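Local coordinates for hypothetical membrane protein (Corynebacterium glutamicum, PDB 6JSB), which binds heme in its HtaA-family domain and probably passes it along the corynebacterial heme-uptake machinery, at residues N81-S84 with G85-S89; P149-L152 with T153-N156. All blocks are in the same frame, centred on the assembly; numbering follows the deposited sequence. Where two conformers were deposited one is given.

Contact 1. Residues N81-S84 with G85-S89; sequences NHYS and GDDES
The ring of Y83 folds back under the S84-G85 peptide, and its phenolic oxygen accepts a hydrogen bond from a backbone amide four residues on. D87 N donates to Y83 OH at 2.9 Å with an N-H...O angle of 151°, and it arrives at the ring edge, in the plane. Over one face of the same ring sits G85 N, 3.4 Å above the plane and over its centre. CG of Y83 lies anti to the backbone N (chi1 175°), which sends the ring across the inside of the bend. Tyrosine suits the place because it offers a flat surface to a peptide and a polar end to an amide. G85, without a side chain, lets its CA come within 3.3 Å of Y83 OH.

Asx turns brace the loop before and after this link. N81 OD1 takes Y83 N at 2.8 Å, in the carbonyl plane, fixing the backbone from which the ring springs. D87 OD1 receives both S89 N and S89 OG (2.8 Å to OG) from the same face of the carboxylate.

The loop joins strands 68-81 and 95-109. N81 ND2 bonds to A91 O, and G85 O accepts from both Y36 OH and K35 NZ. H82 shares a backbone hydrogen bond with N94, just before strand 95-109, whose F95 packs against N81.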
loop_
_atom_site.group_PDB
_atom_site.type_symbol
_atom_site.label_atom_id
_atom_site.label_comp_id
_atom_site.label_asym_id
_atom_site.label_seq_id
_atom_site.Cartn_x
_atom_site.Cartn_y
_atom_site.Cartn_z
ATOM N N ASN A 81 -19.100 -8.714 -4.200
ATOM C CA ASN A 81 -19.323 -9.167 -5.565
ATOM C C ASN A 81 -20.794 -9.091 -5.962
ATOM O O ASN A 81 -21.649 -9.765 -5.387
ATOM C CB ASN A 81 -18.830 -10.592 -5.774
ATOM C CG ASN A 81 -18.645 -10.874 -7.252
ATOM O OD1 ASN A 81 -19.636 -10.892 -8.003
ATOM N ND2 ASN A 81 -17.410 -11.010 -7.699
ATOM N N HIS A 82 -21.064 -8.334 -7.020
ATOM C CA HIS A 82 -22.423 -8.014 -7.449
ATOM C C HIS A 82 -23.045 -9.099 -8.318
ATOM O O HIS A 82 -24.232 -8.990 -8.707
ATOM C CB HIS A 82 -22.334 -6.706 -8.215
ATOM C CG HIS A 82 -23.650 -6.122 -8.599
ATOM N ND1 HIS A 82 -24.607 -5.780 -7.668
ATOM C CD2 HIS A 82 -24.151 -5.779 -9.810
ATOM C CE1 HIS A 82 -25.657 -5.269 -8.295
ATOM N NE2 HIS A 82 -25.406 -5.261 -9.592
ATOM N N TYR A 83 -22.277 -10.123 -8.687
ATOM C CA TYR A 83 -22.749 -11.119 -9.659
ATOM C C TYR A 83 -23.270 -12.358 -8.943
ATOM O O TYR A 83 -22.577 -12.893 -8.065
ATOM C CB TYR A 83 -21.591 -11.493 -10.591
ATOM C CG TYR A 83 -21.942 -12.594 -11.551
ATOM C CD1 TYR A 83 -22.779 -12.364 -12.634
ATOM C CD2 TYR A 83 -21.428 -13.851 -11.360
ATOM C CE1 TYR A 83 -23.105 -13.411 -13.541
ATOM C CE2 TYR A 83 -21.728 -14.894 -12.225
ATOM C CZ TYR A 83 -22.566 -14.685 -13.310
ATOM O OH TYR A 83 -22.870 -15.747 -14.141
ATOM N N SER A 84 -24.463 -12.841 -9.342
ATOM C CA SER A 84 -25.019 -14.008 -8.655
ATOM C C SER A 84 -25.459 -15.087 -9.635
ATOM O O SER A 84 -26.241 -15.982 -9.262
ATOM C CB SER A 84 -26.185 -13.608 -7.750
ATOM O OG SER A 84 -27.158 -12.896 -8.467
ATOM N N GLY A 85 -24.990 -15.023 -10.877
ATOM C CA GLY A 85 -25.216 -16.078 -11.853
ATOM C C GLY A 85 -24.333 -17.291 -11.573
ATOM O O GLY A 85 -23.675 -17.394 -10.537
ATOM N N ASP A 86 -24.342 -18.237 -12.520
ATOM C CA ASP A 86 -23.663 -19.526 -12.351
ATOM C C ASP A 86 -22.383 -19.611 -13.148
ATOM O O ASP A 86 -21.722 -20.651 -13.119
ATOM C CB ASP A 86 -24.606 -20.701 -12.763
ATOM C CG ASP A 86 -25.868 -20.723 -11.950
ATOM O OD1 ASP A 86 -26.952 -20.752 -12.548
ATOM O OD2 ASP A 86 -25.758 -20.639 -10.707
ATOM N N ASP A 87 -22.003 -18.532 -13.838
ATOM C CA ASP A 87 -20.781 -18.492 -14.634
ATOM C C ASP A 87 -19.646 -17.926 -13.803
ATOM O O ASP A 87 -19.488 -16.700 -13.681
ATOM C CB ASP A 87 -20.984 -17.638 -15.880
ATOM C CG ASP A 87 -19.746 -17.595 -16.764
ATOM O OD1 ASP A 87 -18.724 -18.216 -16.414
ATOM O OD2 ASP A 87 -19.805 -16.938 -17.829
ATOM N N GLU A 88 -18.822 -18.801 -13.229
ATOM C CA GLU A 88 -17.837 -18.243 -12.311
ATOM C C GLU A 88 -16.774 -17.410 -13.015
ATOM O O GLU A 88 -16.078 -16.651 -12.338
ATOM C CB GLU A 88 -17.167 -19.348 -11.479
ATOM C CG GLU A 88 -16.234 -20.289 -12.240
ATOM C CD GLU A 88 -15.815 -21.493 -11.392
ATOM O OE1 GLU A 88 -16.447 -21.737 -10.338
ATOM O OE2 GLU A 88 -14.859 -22.198 -11.773
ATOM N N SER A 89 -16.656 -17.498 -14.336
ATOM C CA SER A 89 -15.684 -16.656 -15.018
ATOM C C SER A 89 -16.124 -15.190 -15.077
ATOM O O SER A 89 -15.300 -14.325 -15.388
ATOM C CB SER A 89 -15.407 -17.201 -16.422
ATOM O OG SER A 89 -16.447 -16.937 -17.343
#

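Contact 2. Residues P149-L152 with T153-N156; sequences PIDL and TQEN. With CA (calcium ion), chain E.
A type I beta turn runs from D151 to Q154, closed by Q154 N donating to D151 O at 3.1 Å (N-H...O 161°). An Asx turn overlaps it: D151 OD1 also accepts T153 N, at 3.0 Å and from well above the carboxylate plane. T153 OG1 donates to the same oxygen at 2.6 Å, on its syn side and closer to the plane. Two donors from a single residue therefore grip OD1, which limits rotation of the carboxylate. The threonine hydroxyl can do this because chi1 of 67° holds OG1 between its own backbone N and carbonyl carbon, facing back over the turn.

The other oxygen serves the last residue of the turn. Q154 NE2 reaches D151 OD2 at 3.2 Å on the anti side, with amide and carboxylate planes 78° apart. Aspartate suits the first position of the turn: its short side chain can bind the backbone and still hold two side chains.

Next comes E155, whose extended chain carries its carboxylate away from the turn to a calcium ion. OE1 and OE2 of E155 both bind the metal, OE2 at 2.4 Å, and two waters add to its shell.

The loop connects strands 139-146 and 156-165. L152 rests on F108 of strand 95-109 and L190 of strand 186-198, while N192 ND2 bonds to Q154 O and the backbone of N192 pairs with E155.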
loop_
_atom_site.group_PDB
_atom_site.type_symbol
_atom_site.label_atom_id
_atom_site.label_comp_id
_atom_site.label_asym_id
_atom_site.label_seq_id
_atom_site.Cartn_x
_atom_site.Cartn_y
_atom_site.Cartn_z
ATOM N N PRO A 149 14.777 11.534 11.742
ATOM C CA PRO A 149 15.064 11.859 10.335
ATOM C C PRO A 149 15.677 10.672 9.588
ATOM O O PRO A 149 16.492 9.912 10.128
ATOM C CB PRO A 149 16.067 13.033 10.436
ATOM C CG PRO A 149 15.911 13.562 11.839
ATOM C CD PRO A 149 15.518 12.370 12.701
ATOM N N ILE A 150 15.310 10.521 8.319
ATOM C CA ILE A 150 15.812 9.442 7.466
ATOM C C ILE A 150 17.184 9.830 6.934
ATOM O O ILE A 150 17.305 10.847 6.236
ATOM C CB ILE A 150 14.867 9.178 6.284
ATOM C CG1 ILE A 150 13.431 8.969 6.754
ATOM C CG2 ILE A 150 15.386 7.981 5.519
ATOM C CD1 ILE A 150 13.326 7.799 7.640
ATOM N N ASP A 151 18.207 9.033 7.257
ATOM C CA ASP A 151 19.594 9.294 6.859
ATOM C C ASP A 151 20.119 8.036 6.162
ATOM O O ASP A 151 20.523 7.070 6.826
ATOM C CB ASP A 151 20.429 9.651 8.088
ATOM C CG ASP A 151 21.908 9.861 7.757
ATOM O OD1 ASP A 151 22.268 9.856 6.558
ATOM O OD2 ASP A 151 22.708 10.018 8.714
ATOM N N LEU A 152 20.104 8.026 4.814
ATOM C CA LEU A 152 20.507 6.798 4.112
ATOM C C LEU A 152 22.031 6.642 4.024
ATOM O O LEU A 152 22.517 5.711 3.371
ATOM C CB LEU A 152 19.879 6.753 2.716
ATOM C CG LEU A 152 18.354 6.838 2.678
ATOM C CD1 LEU A 152 17.900 6.850 1.222
ATOM C CD2 LEU A 152 17.760 5.676 3.453
ATOM N N THR A 153 22.789 7.510 4.680
ATOM C CA THR A 153 24.226 7.259 4.791
ATOM C C THR A 153 24.524 6.408 6.005
ATOM O O THR A 153 25.665 5.958 6.167
ATOM C CB THR A 153 25.050 8.555 4.842
ATOM O OG1 THR A 153 24.786 9.289 6.050
ATOM C CG2 THR A 153 24.801 9.428 3.588
ATOM N N GLN A 154 23.525 6.164 6.856
ATOM C CA GLN A 154 23.699 5.197 7.935
ATOM C C GLN A 154 23.496 3.787 7.393
ATOM O O GLN A 154 22.543 3.518 6.651
ATOM C CB GLN A 154 22.699 5.436 9.081
ATOM C CG GLN A 154 22.942 6.729 9.845
ATOM C CD GLN A 154 21.868 6.989 10.899
ATOM O OE1 GLN A 154 21.237 6.052 11.394
ATOM N NE2 GLN A 154 21.641 8.268 11.225
ATOM N N GLU A 155 24.365 2.865 7.807
ATOM C CA GLU A 155 24.321 1.541 7.188
ATOM C C GLU A 155 23.048 0.782 7.535
ATOM O O GLU A 155 22.479 0.090 6.675
ATOM C CB GLU A 155 25.557 0.754 7.612
ATOM C CG GLU A 155 25.592 -0.618 7.007
ATOM C CD GLU A 155 26.886 -1.388 7.330
ATOM O OE1 GLU A 155 27.914 -1.120 6.694
ATOM O OE2 GLU A 155 26.836 -2.268 8.213
ATOM N N ASN A 156 22.605 0.847 8.791
ATOM C CA ASN A 156 21.468 0.034 9.224
ATOM C C ASN A 156 20.420 0.977 9.773
ATOM O O ASN A 156 20.697 1.731 10.710
ATOM C CB ASN A 156 21.881 -0.995 10.269
ATOM C CG ASN A 156 23.028 -1.868 9.786
ATOM O OD1 ASN A 156 22.842 -2.682 8.885
ATOM N ND2 ASN A 156 24.209 -1.650 10.326
HETATM CA CA CA E . 29.165 -2.697 8.253
HETATM O O HOH W 1 30.259 -0.768 8.952
HETATM O O HOH W 2 28.720 -2.444 10.605
#

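Contact 1 comes first along the chain and closes before contact 2 opens; their centres lie about 50 Å apart, with nearest atoms about 38 Å apart, on opposite sides of the chain's centre. Both are surface loops joining strands of the one antiparallel sheet that dominates this HtaA-family domain. Contact 1 leads into strand 95-109, and contact 2 packs on F108 near the far end of that strand, so that strand 95-109 probably bridges much of the distance between the two loops. The heme lies toward the contact 1 end, about 12 Å from the Y83 side chain, whereas calcium is held at contact 2. The two ends thus carry different bound groups, with no direct touch between the loops.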